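Tryptophan halogenase superfamily (PDB 6FRL) acts as a flavin-dependent halogenase that prefers bromination over chlorination, probably of electron-rich aromatic substrates. Local coordinates at residues R12-V17 with A37-T42; S98-P103 with L451-G456; Y119-R124 with G458-H463; E216-V221 with P370-A375. One frame throughout, in Å; residues are numbered along the deposited sequence.

Contact 1 of 4, residues R12-V17 with A37-T42; sequences RSVVIV and APLKIT
Val14 and Ile16 of strand 13-17 and Ile41 of strand 40-45 send their side chains to one face of a parallel pair, and helix 20-33 covers that face to complete a beta-alpha-beta unit of Rossmann type. This is the tight part. Val14 CG2 lies 4.0 Å from Leu39 CD1. Farther along, Ile16 CG1 stands beside its own backbone N (chi1 -64°) and carries CD1 across to Ile41 CG2, also at 4.0 Å, while Ile16 touches Thr26 and Ala27 of the helix. Four backbone bonds zip the segments together. Lys40 N donates to Arg12 O, Val14 N to Lys40 O and Thr42 N to Val14 O; Ile16 N reaches Thr42 O at 2.8 Å with an N-H...O angle of 166°. On the other face Val15 is buried against Phe220 and Thr42 touches Ala186 and Ile188, but the end with Ser13 and Lys40 is looser and more open to solvent; Ser13 CB and Lys40 CB sit 4.2 Å apart, and Ser13 OG is hydrogen-bonded to Asp218 N. A water donates to Val14 O over 2.9 Å and lies 2.8 Å from Thr42 OG1. At the start of the strand, Arg12 pairs with Asp218 in a salt bridge. Apolar contacts against the helix thus hold one face, whereas polar groups, with water, lie on much of the other, and Val14 O is shared by Thr42 N and the water.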
loop_
_atom_site.group_PDB
_atom_site.type_symbol
_atom_site.label_atom_id
_atom_site.label_comp_id
_atom_site.label_asym_id
_atom_site.label_seq_id
_atom_site.Cartn_x
_atom_site.Cartn_y
_atom_site.Cartn_z
ATOM N N ARG B 12 9.143 31.736 -3.568
ATOM C CA ARG B 12 10.165 32.382 -4.417
ATOM C C ARG B 12 11.603 31.979 -4.090
ATOM O O ARG B 12 12.503 32.225 -4.876
ATOM C CB ARG B 12 10.038 33.918 -4.293
ATOM C CG ARG B 12 8.643 34.461 -4.631
ATOM C CD ARG B 12 8.399 35.809 -4.005
ATOM N NE ARG B 12 8.407 35.765 -2.538
ATOM C CZ ARG B 12 8.252 36.825 -1.742
ATOM N NH1 ARG B 12 8.042 38.048 -2.254
ATOM N NH2 ARG B 12 8.292 36.675 -0.424
ATOM N N SER B 13 11.826 31.404 -2.919
ATOM C CA SER B 13 13.170 31.160 -2.451
ATOM C C SER B 13 13.192 30.049 -1.392
ATOM O O SER B 13 12.216 29.885 -0.624
ATOM C CB SER B 13 13.760 32.435 -1.868
ATOM O OG SER B 13 12.958 32.956 -0.800
ATOM N N VAL B 14 14.300 29.299 -1.368
ATOM C CA VAL B 14 14.481 28.190 -0.444
ATOM C C VAL B 14 15.874 28.293 0.149
ATOM O O VAL B 14 16.877 28.415 -0.594
ATOM C CB VAL B 14 14.331 26.815 -1.124
ATOM C CG1 VAL B 14 14.579 25.676 -0.111
ATOM C CG2 VAL B 14 12.956 26.695 -1.773
ATOM N N VAL B 15 15.939 28.227 1.473
ATOM C CA VAL B 15 17.208 28.340 2.167
ATOM C C VAL B 15 17.449 27.057 2.943
ATOM O O VAL B 15 16.665 26.706 3.819
ATOM C CB VAL B 15 17.234 29.551 3.144
ATOM C CG1 VAL B 15 18.587 29.644 3.869
ATOM C CG2 VAL B 15 16.926 30.850 2.401
ATOM N N ILE B 16 18.547 26.389 2.641
ATOM C CA ILE B 16 18.844 25.110 3.223
ATOM C C ILE B 16 19.927 25.391 4.239
ATOM O O ILE B 16 21.019 25.842 3.871
ATOM C CB ILE B 16 19.334 24.114 2.126
ATOM C CG1 ILE B 16 18.220 23.844 1.122
ATOM C CG2 ILE B 16 19.793 22.806 2.737
ATOM C CD1 ILE B 16 18.675 23.144 -0.116
ATOM N N VAL B 17 19.648 25.068 5.501
ATOM C CA VAL B 17 20.546 25.391 6.589
ATOM C C VAL B 17 21.372 24.179 6.950
ATOM O O VAL B 17 20.925 23.340 7.706
ATOM C CB VAL B 17 19.754 25.884 7.802
ATOM C CG1 VAL B 17 20.668 26.215 8.975
ATOM C CG2 VAL B 17 18.838 27.036 7.407
ATOM N N ALA B 37 12.335 26.926 -13.242
ATOM C CA ALA B 37 11.338 27.750 -12.557
ATOM C C ALA B 37 12.050 28.882 -11.859
ATOM O O ALA B 37 13.241 28.766 -11.571
ATOM C CB ALA B 37 10.562 26.922 -11.546
ATOM N N PRO B 38 11.334 29.985 -11.566
ATOM C CA PRO B 38 11.996 31.090 -10.892
ATOM C C PRO B 38 11.990 30.796 -9.414
ATOM O O PRO B 38 11.106 31.253 -8.708
ATOM C CB PRO B 38 11.102 32.286 -11.242
ATOM C CG PRO B 38 9.742 31.711 -11.388
ATOM C CD PRO B 38 9.894 30.266 -11.760
ATOM N N LEU B 39 12.925 29.964 -8.976
ATOM C CA LEU B 39 13.020 29.560 -7.585
ATOM C C LEU B 39 14.475 29.698 -7.210
ATOM O O LEU B 39 15.327 29.024 -7.809
ATOM C CB LEU B 39 12.552 28.116 -7.371
ATOM C CG LEU B 39 12.556 27.614 -5.911
ATOM C CD1 LEU B 39 11.497 28.332 -5.114
ATOM C CD2 LEU B 39 12.317 26.128 -5.779
ATOM N N LYS B 40 14.761 30.575 -6.250
ATOM C CA LYS B 40 16.096 30.679 -5.718
ATOM C C LYS B 40 16.334 29.569 -4.704
ATOM O O LYS B 40 15.477 29.294 -3.880
ATOM C CB LYS B 40 16.375 32.072 -5.148
ATOM C CG LYS B 40 16.743 33.078 -6.231
ATOM C CD LYS B 40 17.166 34.416 -5.638
ATOM C CE LYS B 40 15.947 35.262 -5.243
ATOM N NZ LYS B 40 16.174 36.160 -4.067
ATOM N N ILE B 41 17.474 28.900 -4.809
ATOM C CA ILE B 41 17.874 27.942 -3.820
ATOM C C ILE B 41 19.275 28.319 -3.375
ATOM O O ILE B 41 20.166 28.575 -4.202
ATOM C CB ILE B 41 17.845 26.499 -4.378
ATOM C CG1 ILE B 41 16.431 26.130 -4.885
ATOM C CG2 ILE B 41 18.314 25.503 -3.314
ATOM C CD1 ILE B 41 16.401 24.885 -5.743
ATOM N N THR B 42 19.467 28.313 -2.061
ATOM C CA THR B 42 20.741 28.627 -1.444
ATOM C C THR B 42 20.982 27.678 -0.258
ATOM O O THR B 42 20.064 27.380 0.507
ATOM C CB THR B 42 20.704 30.066 -0.915
ATOM O OG1 THR B 42 20.307 30.955 -1.955
ATOM C CG2 THR B 42 22.051 30.476 -0.364
HETATM O O HOH W 1 17.488 30.954 -1.762
#

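Contact 2 of 4, residues S98-P103 with L451-G456; sequences SDFIHP and LAIYDG
Phe100, with the greatest buried area of the contact, lays its ring flat against the end of helix 447-456. Gly456 CA stands over the centre of one face, 3.5 Å from the ring centroid and 13° off the normal, a CH-pi contact; lacking a side chain, the glycine lets the ring come this close, since a CB there would run into Phe100 CZ. It is the turn of CG to a position between the backbone N and the carbonyl carbon (chi1 80°) that brings the ring over Gly456. Ile453 CD1 approaches the same ring at its edge, in plane, 3.9 Å from CE2. One turn before Gly456, Ala452 meets the strand twice: its O lies 3.5 Å from Phe100 CE2, and its CB 4.0 Å from His102 CD2. An alanine in place of Phe100 would remove the ring and is likely to leave a gap facing Gly456 CA and Ile453 CD1. His102 is held through its nitrogens by Ser449 and Glu351. The axes of 99-103 and 451-456 come within 8.3 Å and run nearly antiparallel, at 174°. Strand 99-103 is the outermost of its sheet, paired with strand 87-91, whose Phe90 meets Phe100, while helix 376-402 packs on Ile453.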
loop_
_atom_site.group_PDB
_atom_site.type_symbol
_atom_site.label_atom_id
_atom_site.label_comp_id
_atom_site.label_asym_id
_atom_site.label_seq_id
_atom_site.Cartn_x
_atom_site.Cartn_y
_atom_site.Cartn_z
ATOM N N SER B 98 26.765 -18.148 14.490
ATOM C CA SER B 98 25.522 -17.879 13.759
ATOM C C SER B 98 25.814 -16.897 12.600
ATOM O O SER B 98 26.709 -16.063 12.685
ATOM C CB SER B 98 24.420 -17.329 14.669
ATOM O OG SER B 98 24.617 -15.950 14.985
ATOM N N ASP B 99 25.060 -17.031 11.518
ATOM C CA ASP B 99 25.404 -16.409 10.248
ATOM C C ASP B 99 24.185 -16.414 9.293
ATOM O O ASP B 99 23.781 -17.489 8.826
ATOM C CB ASP B 99 26.594 -17.171 9.655
ATOM C CG ASP B 99 27.158 -16.542 8.379
ATOM O OD1 ASP B 99 26.553 -15.612 7.797
ATOM O OD2 ASP B 99 28.233 -17.018 7.935
ATOM N N PHE B 100 23.604 -15.226 9.048
ATOM C CA PHE B 100 22.602 -15.048 8.011
ATOM C C PHE B 100 22.738 -13.715 7.253
ATOM O O PHE B 100 23.373 -12.788 7.734
ATOM C CB PHE B 100 21.188 -15.271 8.568
ATOM C CG PHE B 100 20.615 -14.098 9.322
ATOM C CD1 PHE B 100 20.843 -13.958 10.695
ATOM C CD2 PHE B 100 19.804 -13.147 8.668
ATOM C CE1 PHE B 100 20.306 -12.883 11.401
ATOM C CE2 PHE B 100 19.265 -12.062 9.369
ATOM C CZ PHE B 100 19.512 -11.922 10.741
ATOM N N ILE B 101 22.194 -13.659 6.036
ATOM C CA ILE B 101 22.220 -12.443 5.204
ATOM C C ILE B 101 20.787 -11.929 4.910
ATOM O O ILE B 101 19.936 -12.689 4.371
ATOM C CB ILE B 101 22.957 -12.671 3.852
ATOM C CG1 ILE B 101 24.427 -12.943 4.087
ATOM C CG2 ILE B 101 22.869 -11.435 2.986
ATOM C CD1 ILE B 101 25.222 -13.380 2.851
ATOM N N HIS B 102 20.564 -10.643 5.206
ATOM C CA HIS B 102 19.352 -9.905 4.777
ATOM C C HIS B 102 19.627 -9.266 3.450
ATOM O O HIS B 102 20.347 -8.278 3.380
ATOM C CB HIS B 102 18.948 -8.825 5.805
ATOM C CG HIS B 102 17.784 -7.980 5.380
ATOM N ND1 HIS B 102 17.483 -6.772 5.984
ATOM C CD2 HIS B 102 16.877 -8.144 4.387
ATOM C CE1 HIS B 102 16.456 -6.221 5.364
ATOM N NE2 HIS B 102 16.056 -7.045 4.404
ATOM N N PRO B 103 19.071 -9.834 2.379
ATOM C CA PRO B 103 19.318 -9.322 1.042
ATOM C C PRO B 103 18.274 -8.308 0.587
ATOM O O PRO B 103 17.268 -8.136 1.249
ATOM C CB PRO B 103 19.181 -10.589 0.206
ATOM C CG PRO B 103 18.021 -11.295 0.857
ATOM C CD PRO B 103 18.241 -11.053 2.313
ATOM N N LEU B 451 10.659 -11.543 6.908
ATOM C CA LEU B 451 10.991 -12.958 6.715
ATOM C C LEU B 451 12.463 -13.259 6.958
ATOM O O LEU B 451 12.779 -14.218 7.649
ATOM C CB LEU B 451 10.600 -13.423 5.324
ATOM C CG LEU B 451 10.762 -14.906 4.969
ATOM C CD1 LEU B 451 10.155 -15.842 6.011
ATOM C CD2 LEU B 451 10.119 -15.203 3.612
ATOM N N ALA B 452 13.356 -12.432 6.413
ATOM C CA ALA B 452 14.808 -12.640 6.586
ATOM C C ALA B 452 15.218 -12.590 8.059
ATOM O O ALA B 452 16.100 -13.337 8.513
ATOM C CB ALA B 452 15.604 -11.616 5.788
ATOM N N ILE B 453 14.582 -11.694 8.807
ATOM C CA ILE B 453 14.893 -11.566 10.221
ATOM C C ILE B 453 14.256 -12.722 11.022
ATOM O O ILE B 453 14.934 -13.352 11.852
ATOM C CB ILE B 453 14.495 -10.173 10.747
ATOM C CG1 ILE B 453 15.195 -9.057 9.908
ATOM C CG2 ILE B 453 14.816 -10.041 12.240
ATOM C CD1 ILE B 453 16.692 -9.210 9.678
ATOM N N TYR B 454 12.986 -13.044 10.736
ATOM C CA TYR B 454 12.348 -14.167 11.431
ATOM C C TYR B 454 13.195 -15.430 11.239
ATOM O O TYR B 454 13.577 -16.076 12.222
ATOM C CB TYR B 454 10.901 -14.396 10.982
ATOM C CG TYR B 454 9.912 -13.298 11.378
ATOM C CD1 TYR B 454 9.831 -12.839 12.676
ATOM C CD2 TYR B 454 9.024 -12.747 10.438
ATOM C CE1 TYR B 454 8.902 -11.847 13.035
ATOM C CE2 TYR B 454 8.109 -11.762 10.771
ATOM C CZ TYR B 454 8.050 -11.309 12.071
ATOM O OH TYR B 454 7.136 -10.345 12.440
ATOM N N ASP B 455 13.556 -15.714 9.994
ATOM C CA ASP B 455 14.352 -16.892 9.688
ATOM C C ASP B 455 15.759 -16.829 10.252
ATOM O O ASP B 455 16.265 -17.821 10.770
ATOM C CB ASP B 455 14.414 -17.146 8.179
ATOM C CG ASP B 455 15.461 -18.123 7.818
ATOM O OD1 ASP B 455 15.216 -19.306 8.106
ATOM O OD2 ASP B 455 16.526 -17.697 7.287
ATOM N N GLY B 456 16.404 -15.677 10.164
ATOM C CA GLY B 456 17.755 -15.495 10.747
ATOM C C GLY B 456 17.845 -15.762 12.246
ATOM O O GLY B 456 18.841 -16.299 12.725
#

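Contact 3 of 4, residues Y119-R124 with G458-H463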
loop_
_atom_site.group_PDB
_atom_site.type_symbol
_atom_site.label_atom_id
_atom_site.label_comp_id
_atom_site.label_asym_id
_atom_site.label_seq_id
_atom_site.Cartn_x
_atom_site.Cartn_y
_atom_site.Cartn_z
ATOM N N TYR B 119 5.446 -23.322 1.632
ATOM C CA TYR B 119 5.926 -24.551 1.031
ATOM C C TYR B 119 7.286 -24.963 1.660
ATOM O O TYR B 119 7.490 -26.134 2.018
ATOM C CB TYR B 119 6.047 -24.393 -0.480
ATOM C CG TYR B 119 4.740 -24.125 -1.192
ATOM C CD1 TYR B 119 3.899 -25.163 -1.591
ATOM C CD2 TYR B 119 4.350 -22.815 -1.490
ATOM C CE1 TYR B 119 2.691 -24.899 -2.252
ATOM C CE2 TYR B 119 3.150 -22.528 -2.157
ATOM C CZ TYR B 119 2.327 -23.566 -2.541
ATOM O OH TYR B 119 1.147 -23.256 -3.186
ATOM N N TRP B 120 8.198 -23.991 1.837
ATOM C CA TRP B 120 9.477 -24.238 2.503
ATOM C C TRP B 120 9.285 -24.782 3.918
ATOM O O TRP B 120 10.003 -25.694 4.344
ATOM C CB TRP B 120 10.330 -22.972 2.558
ATOM C CG TRP B 120 11.666 -23.181 3.196
ATOM C CD1 TRP B 120 12.772 -23.750 2.630
ATOM C CD2 TRP B 120 12.023 -22.855 4.534
ATOM N NE1 TRP B 120 13.812 -23.779 3.537
ATOM C CE2 TRP B 120 13.376 -23.235 4.716
ATOM C CE3 TRP B 120 11.337 -22.268 5.596
ATOM C CZ2 TRP B 120 14.059 -23.056 5.938
ATOM C CZ3 TRP B 120 12.009 -22.091 6.820
ATOM C CH2 TRP B 120 13.359 -22.484 6.974
ATOM N N LEU B 121 8.333 -24.229 4.658
ATOM C CA LEU B 121 8.051 -24.748 6.001
ATOM C C LEU B 121 7.509 -26.183 6.021
ATOM O O LEU B 121 7.942 -26.977 6.852
ATOM C CB LEU B 121 7.117 -23.820 6.782
ATOM C CG LEU B 121 7.820 -22.544 7.243
ATOM C CD1 LEU B 121 6.838 -21.410 7.506
ATOM C CD2 LEU B 121 8.672 -22.856 8.469
ATOM N N LYS B 122 6.581 -26.505 5.124
ATOM C CA LYS B 122 6.092 -27.880 4.976
ATOM C C LYS B 122 7.249 -28.859 4.805
ATOM O O LYS B 122 7.350 -29.859 5.524
ATOM C CB LYS B 122 5.131 -28.032 3.780
ATOM C CG LYS B 122 4.817 -29.497 3.477
ATOM C CD LYS B 122 3.709 -29.611 2.415
ATOM C CE LYS B 122 3.289 -31.039 2.182
ATOM N NZ LYS B 122 2.889 -31.647 3.483
ATOM N N GLN B 123 8.130 -28.555 3.864
ATOM C CA GLN B 123 9.284 -29.426 3.581
ATOM C C GLN B 123 10.238 -29.472 4.764
ATOM O O GLN B 123 10.790 -30.515 5.096
ATOM C CB GLN B 123 10.007 -28.994 2.300
ATOM C CG GLN B 123 10.898 -30.063 1.662
ATOM C CD GLN B 123 10.138 -31.301 1.161
ATOM O OE1 GLN B 123 8.966 -31.244 0.767
ATOM N NE2 GLN B 123 10.810 -32.435 1.213
ATOM N N ARG B 124 10.419 -28.340 5.419
ATOM C CA ARG B 124 11.241 -28.299 6.618
ATOM C C ARG B 124 10.663 -29.199 7.709
ATOM O O ARG B 124 11.419 -29.787 8.469
ATOM C CB ARG B 124 11.380 -26.861 7.134
ATOM C CG ARG B 124 12.233 -26.743 8.364
ATOM C CD ARG B 124 12.301 -25.317 8.843
ATOM N NE ARG B 124 13.217 -25.193 9.983
ATOM C CZ ARG B 124 12.860 -25.198 11.267
ATOM N NH1 ARG B 124 11.570 -25.201 11.650
ATOM N NH2 ARG B 124 13.809 -25.102 12.183
ATOM N N GLY B 458 15.652 -17.806 13.791
ATOM C CA GLY B 458 15.019 -19.088 14.027
ATOM C C GLY B 458 13.602 -19.081 14.604
ATOM O O GLY B 458 13.222 -20.044 15.272
ATOM N N LEU B 459 12.814 -18.025 14.348
ATOM C CA LEU B 459 11.413 -17.982 14.791
ATOM C C LEU B 459 10.458 -18.315 13.642
ATOM O O LEU B 459 10.315 -17.527 12.732
ATOM C CB LEU B 459 11.080 -16.613 15.382
ATOM C CG LEU B 459 9.618 -16.473 15.914
ATOM C CD1 LEU B 459 9.288 -17.460 17.047
ATOM C CD2 LEU B 459 9.283 -15.058 16.345
ATOM N N TYR B 460 9.771 -19.456 13.732
ATOM C CA TYR B 460 8.912 -19.976 12.667
ATOM C C TYR B 460 7.514 -20.265 13.177
ATOM O O TYR B 460 7.366 -20.586 14.336
ATOM C CB TYR B 460 9.499 -21.281 12.133
ATOM C CG TYR B 460 10.914 -21.152 11.638
ATOM C CD1 TYR B 460 11.182 -20.493 10.432
ATOM C CD2 TYR B 460 11.986 -21.662 12.360
ATOM C CE1 TYR B 460 12.472 -20.354 9.949
ATOM C CE2 TYR B 460 13.290 -21.529 11.883
ATOM C CZ TYR B 460 13.515 -20.871 10.664
ATOM O OH TYR B 460 14.780 -20.715 10.161
ATOM N N PRO B 461 6.488 -20.188 12.311
ATOM C CA PRO B 461 5.122 -20.459 12.735
ATOM C C PRO B 461 4.851 -21.909 13.051
ATOM O O PRO B 461 5.540 -22.771 12.527
ATOM C CB PRO B 461 4.264 -20.047 11.530
ATOM C CG PRO B 461 5.182 -19.783 10.406
ATOM C CD PRO B 461 6.551 -19.583 10.972
ATOM N N ASP B 462 3.819 -22.152 13.860
ATOM C CA ASP B 462 3.429 -23.513 14.298
ATOM C C ASP B 462 2.798 -24.203 13.102
ATOM O O ASP B 462 3.227 -25.298 12.736
ATOM C CB ASP B 462 2.414 -23.530 15.482
ATOM C CG ASP B 462 2.229 -22.139 16.171
ATOM O OD1 ASP B 462 3.256 -21.557 16.580
ATOM O OD2 ASP B 462 1.064 -21.653 16.297
ATOM N N HIS B 463 1.793 -23.557 12.502
ATOM C CA HIS B 463 1.235 -24.028 11.229
ATOM C C HIS B 463 1.332 -23.027 10.073
ATOM O O HIS B 463 0.991 -21.813 10.170
ATOM C CB HIS B 463 -0.186 -24.609 11.296
ATOM C CG HIS B 463 -0.376 -25.782 10.373
ATOM N ND1 HIS B 463 -0.860 -25.665 9.086
ATOM C CD2 HIS B 463 -0.104 -27.100 10.552
ATOM C CE1 HIS B 463 -0.901 -26.861 8.521
ATOM N NE2 HIS B 463 -0.440 -27.747 9.386
#
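The hydroxyl of Tyr460 is hydrogen-bonded to Asp455 OD1 of helix 447-456, outside this contact, and Trp120 CH2 touches the same OH at 3.9 Å. Trp120 brings the rim of its six-membered ring to Tyr460, CZ3 lying 3.6 Å from CE1 with the two planes oblique at 48°. Its NE1 is held by Ala130 O. On one face of the tyrosine sits Arg124, extended from CG to NE: CZ is 4.2 Å from the ring centroid, an off-centre cation-pi contact, and NH2 comes within 3.6 Å of CE2. Leu121, one turn back along the helix, packs beside the ring. Its CD2 reaches Tyr460 CD1, while the leucine crosses Pro461 at about a right angle, CD1 3.7 Å from CG. The tyrosine CG lies beside the backbone N (chi1 -56°), which swings the ring toward helix 116-125. A valine in place of Tyr460 would probably deprive Arg124 of its aromatic face and leave Asp455 without its hydroxyl mate. Gly458, with positive phi, ends helix 447-456 in a Schellman motif. No hydrogen bond joins the two segments; helix and loop meet by apolar packing, and the guanidinium, off-centre near the ring's rim, would probably add a weak attraction.

Contact 4 of 4, residues E216-V221 with P370-A375; sequences EGDLFV and PDRRFA
At the start of strand 219-222 in the Rossmann-type sheet, Leu219 packs on the loop that links helices 354-367 and 376-402. With CG anti to the backbone N (chi1 177°), its CD1 reaches the edge of the Phe374 ring, in plane and 3.7 Å from CE2. The same methyl lies 4.4 Å from Pro370 CG. Phe374 CZ also approaches Asp218 O at 3.6 Å, a backbone oxygen that is hydrogen-bonded to Asn336 ND2. The loop is folded by its own bonds: Asp371 to Phe374 form a type I beta turn, closed by Phe374 N to Asp371 O at 3.0 Å, and Asp371 OD1 accepts from Arg373 N in an Asx turn. The second carboxylate oxygen, Asp371 OD2, makes a salt bridge of 2.6 Å with Arg373 NH1. The turn sets Phe374 with Asp371 O over one face of its ring, off toward the rim, and Trp333 touches the ring as well. Farther out, Arg372 bends at chi3 and lays its CD 3.6 Å from Asp218 OD2. Arg372 NE is 4.1 Å from Asp218 OD2, an oxygen already paired with Arg12 and well out of the guanidinium plane, so opposite charges lie near but no N-H points across.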
loop_
_atom_site.group_PDB
_atom_site.type_symbol
_atom_site.label_atom_id
_atom_site.label_comp_id
_atom_site.label_asym_id
_atom_site.label_seq_id
_atom_site.Cartn_x
_atom_site.Cartn_y
_atom_site.Cartn_z
ATOM N N GLU B 216 17.455 35.872 3.651
ATOM C CA GLU B 216 16.021 35.785 3.693
ATOM C C GLU B 216 15.580 34.598 2.884
ATOM O O GLU B 216 16.265 34.217 1.917
ATOM C CB GLU B 216 15.394 37.023 3.051
ATOM C CG GLU B 216 15.729 38.373 3.694
ATOM C CD GLU B 216 15.053 39.523 2.981
ATOM O OE1 GLU B 216 15.101 39.565 1.727
ATOM O OE2 GLU B 216 14.466 40.373 3.679
ATOM N N GLY B 217 14.433 34.031 3.270
ATOM C CA GLY B 217 13.782 32.976 2.518
ATOM C C GLY B 217 12.309 32.844 2.852
ATOM O O GLY B 217 11.882 33.167 3.948
ATOM N N ASP B 218 11.531 32.369 1.898
ATOM C CA ASP B 218 10.141 31.983 2.134
ATOM C C ASP B 218 9.992 30.604 2.805
ATOM O O ASP B 218 9.057 30.409 3.591
ATOM C CB ASP B 218 9.382 31.971 0.820
ATOM C CG ASP B 218 9.286 33.340 0.188
ATOM O OD1 ASP B 218 9.504 34.355 0.918
ATOM O OD2 ASP B 218 8.963 33.380 -1.037
ATOM N N LEU B 219 10.879 29.656 2.441
ATOM C CA LEU B 219 10.890 28.269 2.926
ATOM C C LEU B 219 12.296 27.916 3.408
ATOM O O LEU B 219 13.263 28.079 2.675
ATOM C CB LEU B 219 10.432 27.279 1.834
ATOM C CG LEU B 219 10.476 25.766 2.204
ATOM C CD1 LEU B 219 9.397 25.463 3.224
ATOM C CD2 LEU B 219 10.316 24.778 1.037
ATOM N N PHE B 220 12.385 27.418 4.633
ATOM C CA PHE B 220 13.624 26.972 5.226
ATOM C C PHE B 220 13.643 25.454 5.424
ATOM O O PHE B 220 12.653 24.888 5.931
ATOM C CB PHE B 220 13.829 27.668 6.578
ATOM C CG PHE B 220 14.206 29.111 6.442
ATOM C CD1 PHE B 220 13.235 30.067 6.173
ATOM C CD2 PHE B 220 15.541 29.499 6.493
ATOM C CE1 PHE B 220 13.594 31.384 5.977
ATOM C CE2 PHE B 220 15.890 30.818 6.321
ATOM C CZ PHE B 220 14.921 31.759 6.054
ATOM N N VAL B 221 14.759 24.805 5.044
ATOM C CA VAL B 221 14.989 23.390 5.344
ATOM C C VAL B 221 16.107 23.294 6.366
ATOM O O VAL B 221 17.208 23.777 6.132
ATOM C CB VAL B 221 15.374 22.547 4.104
ATOM C CG1 VAL B 221 15.280 21.064 4.440
ATOM C CG2 VAL B 221 14.487 22.858 2.906
ATOM N N PRO B 370 4.753 23.279 -0.652
ATOM C CA PRO B 370 3.744 24.254 -0.284
ATOM C C PRO B 370 3.806 25.545 -1.115
ATOM O O PRO B 370 4.718 25.728 -1.921
ATOM C CB PRO B 370 4.143 24.583 1.165
ATOM C CG PRO B 370 5.642 24.580 1.112
ATOM C CD PRO B 370 6.005 23.483 0.113
ATOM N N ASP B 371 2.815 26.412 -0.897
ATOM C CA ASP B 371 2.912 27.829 -1.191
ATOM C C ASP B 371 3.032 28.649 0.133
ATOM O O ASP B 371 3.154 28.081 1.245
ATOM C CB ASP B 371 1.770 28.301 -2.104
ATOM C CG ASP B 371 0.415 28.351 -1.418
ATOM O OD1 ASP B 371 0.306 28.376 -0.146
ATOM O OD2 ASP B 371 -0.557 28.342 -2.186
ATOM N N ARG B 372 3.035 29.981 -0.002
ATOM C CA ARG B 372 3.361 30.877 1.096
ATOM C C ARG B 372 2.287 31.004 2.150
ATOM O O ARG B 372 2.569 31.581 3.201
ATOM C CB ARG B 372 3.746 32.251 0.571
ATOM C CG ARG B 372 5.109 32.245 -0.124
ATOM C CD ARG B 372 5.331 33.508 -0.920
ATOM N NE ARG B 372 5.158 34.680 -0.096
ATOM C CZ ARG B 372 5.055 35.924 -0.557
ATOM N NH1 ARG B 372 5.122 36.183 -1.849
ATOM N NH2 ARG B 372 4.891 36.932 0.290
ATOM N N ARG B 373 1.094 30.475 1.865
ATOM C CA ARG B 373 0.026 30.328 2.859
ATOM C C ARG B 373 0.258 29.180 3.835
ATOM O O ARG B 373 -0.372 29.155 4.895
ATOM C CB ARG B 373 -1.355 30.122 2.193
ATOM C CG ARG B 373 -1.780 31.238 1.254
ATOM C CD ARG B 373 -3.266 31.135 0.898
ATOM N NE ARG B 373 -3.698 29.822 0.400
ATOM C CZ ARG B 373 -3.388 29.293 -0.793
ATOM N NH1 ARG B 373 -2.582 29.925 -1.640
ATOM N NH2 ARG B 373 -3.864 28.092 -1.132
ATOM N N PHE B 374 1.112 28.213 3.470
ATOM C CA PHE B 374 1.459 27.083 4.340
ATOM C C PHE B 374 0.215 26.442 4.984
ATOM O O PHE B 374 0.088 26.321 6.225
ATOM C CB PHE B 374 2.527 27.512 5.370
ATOM C CG PHE B 374 3.908 27.631 4.791
ATOM C CD1 PHE B 374 4.343 28.840 4.222
ATOM C CD2 PHE B 374 4.774 26.527 4.776
ATOM C CE1 PHE B 374 5.613 28.952 3.661
ATOM C CE2 PHE B 374 6.049 26.629 4.216
ATOM C CZ PHE B 374 6.462 27.851 3.645
ATOM N N ALA B 375 -0.698 26.032 4.106
ATOM C CA ALA B 375 -1.959 25.418 4.493
ATOM C C ALA B 375 -1.758 24.257 5.478
ATOM O O ALA B 375 -0.954 23.343 5.247
ATOM C CB ALA B 375 -2.687 24.953 3.268
#

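Contacts 1 and 4 belong to one end of the chain, their centres about 10 Å apart, on neighbouring strands of the Rossmann-type sheet; Val17 N to Val221 O and the Arg12 to Asp218 salt bridge join them. Contacts 2 and 3 lie beyond the chain's centre, about 14 Å apart between centres, one on helix 447-456, the other on the loop that leaves it, joined by the Asp455 to Tyr460 bond. The centres of contacts 1 and 2 are about 44 Å apart. Although contacts 3 and 4 are about 53 Å apart between centres within a chain, Asp462 of one subunit bridges to Arg373 of the other. The turn following strand 13-17 carries a GxGxxG pattern, consistent with flavin binding; a bound MES, probably from the crystallisation liquor, lies about 3 Å from the Lys40 side chain.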